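Local coordinates for virulent strain associated lipoprotein (Borreliella spielmanii A14S, PDB 6FZZ) that is an outer surface lipoprotein of the PFam54 family from a Lyme disease spirochaete and may bind glutathione, like the homologous protein BBE31, at residues A[36-39]-A[40-44]. Sequence-based numbering, arbitrary orientation.
Sequences YEKK and LKEEP
Lys38, on the last turn of helix 15-41, meets Glu42, the residue just beyond its end, in a local i to i+4 contact within a predicted coiled coil. Their side chains slant across one another at the surface. Lys38 carries CG anti to its backbone N (chi1 170°) and stays extended beyond it; together with Glu42, whose extended chain turns back towards Lys38, this brings CE of Lys38 to 3.1 Å from OE2 of Glu42. CE, not the ammonium, faces the carboxylate, and NZ of Lys38 turns away to 4.1 Å from OE2 of Glu42, beyond salt-bridge distance.

Three backbone bonds finish the helix, from Leu40 N to Tyr36 O, from Lys41 N to Glu37 O (2.9 Å) and from Glu42 N to Lys38 O (3.0 Å). Glu42 leaves helical geometry, and Glu43 N then bonds Leu40 O in a tighter i to i+3 step. Lys41 lays its aliphatic chain against the Glu37 carbonyl, CG coming within 3.5 Å of that O, while the Glu37 carboxylate pairs instead with Arg33.

Helix 71-83 flanks this end: Lys74 touches Leu40, Lys78 touches Tyr36 and Glu37, and Glu43 joins the chain leaving helix 15-41 to it through a salt bridge to Arg77 and a hydrogen bond to Tyr81. The hydroxyl of the buried Tyr36 reaches helix 138-170 by a hydrogen bond to Lys155.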
loop_
_atom_site.group_PDB
_atom_site.type_symbol
_atom_site.label_atom_id
_atom_site.label_comp_id
_atom_site.label_asym_id
_atom_site.label_seq_id
_atom_site.Cartn_x
_atom_site.Cartn_y
_atom_site.Cartn_z
ATOM N N TYR A 36 1.008 11.030 2.799
ATOM C CA TYR A 36 0.766 10.037 3.824
ATOM C C TYR A 36 1.379 10.374 5.166
ATOM O O TYR A 36 0.761 10.046 6.150
ATOM C CB TYR A 36 1.272 8.689 3.324
ATOM C CG TYR A 36 0.792 8.396 1.923
ATOM C CD1 TYR A 36 -0.458 8.840 1.487
ATOM C CD2 TYR A 36 1.615 7.701 1.019
ATOM C CE1 TYR A 36 -0.863 8.606 0.167
ATOM C CE2 TYR A 36 1.196 7.400 -0.267
ATOM C CZ TYR A 36 0.001 7.901 -0.712
ATOM O OH TYR A 36 -0.389 7.616 -1.987
ATOM N N GLU A 37 2.573 11.001 5.184
ATOM C CA GLU A 37 3.228 11.467 6.440
ATOM C C GLU A 37 2.354 12.513 7.047
ATOM O O GLU A 37 2.164 12.527 8.233
ATOM C CB GLU A 37 4.632 12.033 6.240
ATOM C CG GLU A 37 5.690 11.001 5.906
ATOM C CD GLU A 37 6.889 11.638 5.211
ATOM O OE1 GLU A 37 7.035 12.847 5.305
ATOM O OE2 GLU A 37 7.687 10.953 4.571
ATOM N N LYS A 38 1.778 13.364 6.209
ATOM C CA LYS A 38 0.870 14.407 6.665
ATOM C C LYS A 38 -0.421 13.818 7.225
ATOM O O LYS A 38 -0.881 14.304 8.252
ATOM C CB LYS A 38 0.642 15.463 5.547
ATOM C CG LYS A 38 -0.469 16.460 5.851
ATOM C CD LYS A 38 -0.408 17.688 4.935
ATOM C CE LYS A 38 -1.246 18.838 5.500
ATOM N NZ LYS A 38 -1.444 19.936 4.523
ATOM N N LYS A 39 -0.983 12.747 6.630
ATOM C CA LYS A 39 -2.159 12.144 7.173
ATOM C C LYS A 39 -1.858 11.507 8.558
ATOM O O LYS A 39 -2.767 11.449 9.423
ATOM C CB LYS A 39 -2.780 11.041 6.282
ATOM C CG LYS A 39 -3.347 11.494 4.943
ATOM C CD LYS A 39 -4.497 12.443 5.165
ATOM C CE LYS A 39 -5.362 12.640 3.915
ATOM N NZ LYS A 39 -5.624 14.082 3.895
ATOM N N LEU A 40 -0.654 10.963 8.732
ATOM C CA LEU A 40 -0.262 10.483 10.073
ATOM C C LEU A 40 -0.075 11.660 11.101
ATOM O O LEU A 40 -0.592 11.635 12.254
ATOM C CB LEU A 40 0.975 9.627 9.990
ATOM C CG LEU A 40 1.620 9.243 11.374
ATOM C CD1 LEU A 40 0.777 8.200 12.068
ATOM C CD2 LEU A 40 3.021 8.812 11.104
ATOM N N LYS A 41 0.607 12.701 10.677
ATOM C CA LYS A 41 0.800 13.855 11.537
ATOM C C LYS A 41 -0.494 14.478 11.985
ATOM O O LYS A 41 -0.576 14.981 13.129
ATOM C CB LYS A 41 1.756 14.876 10.872
ATOM C CG LYS A 41 3.206 14.414 10.975
ATOM C CD LYS A 41 4.147 15.050 9.959
ATOM C CE LYS A 41 4.335 16.513 10.195
ATOM N NZ LYS A 41 5.537 16.915 9.427
ATOM N N GLU A 42 -1.526 14.450 11.131
ATOM C CA GLU A 42 -2.834 15.021 11.490
ATOM C C GLU A 42 -3.821 14.007 11.841
ATOM O O GLU A 42 -5.008 14.317 11.877
ATOM C CB GLU A 42 -3.427 15.875 10.324
ATOM C CG GLU A 42 -2.418 16.892 9.868
ATOM C CD GLU A 42 -2.873 17.792 8.694
ATOM O OE1 GLU A 42 -3.927 17.510 8.064
ATOM O OE2 GLU A 42 -2.135 18.767 8.422
ATOM N N GLU A 43 -3.404 12.782 12.149
ATOM C CA GLU A 43 -4.401 11.750 12.414
ATOM C C GLU A 43 -5.301 12.077 13.633
ATOM O O GLU A 43 -4.829 12.436 14.704
ATOM C CB GLU A 43 -3.810 10.330 12.485
ATOM C CG GLU A 43 -3.391 9.896 13.819
ATOM C CD GLU A 43 -2.797 8.508 13.839
ATOM O OE1 GLU A 43 -2.882 7.689 12.879
ATOM O OE2 GLU A 43 -2.130 8.328 14.829
ATOM N N PRO A 44 -6.599 11.906 13.462
ATOM C CA PRO A 44 -7.439 12.108 14.599
ATOM C C PRO A 44 -7.202 10.994 15.590
ATOM O O PRO A 44 -6.584 9.966 15.271
ATOM C CB PRO A 44 -8.869 11.997 14.038
ATOM C CG PRO A 44 -8.749 11.872 12.582
ATOM C CD PRO A 44 -7.341 11.443 12.272
#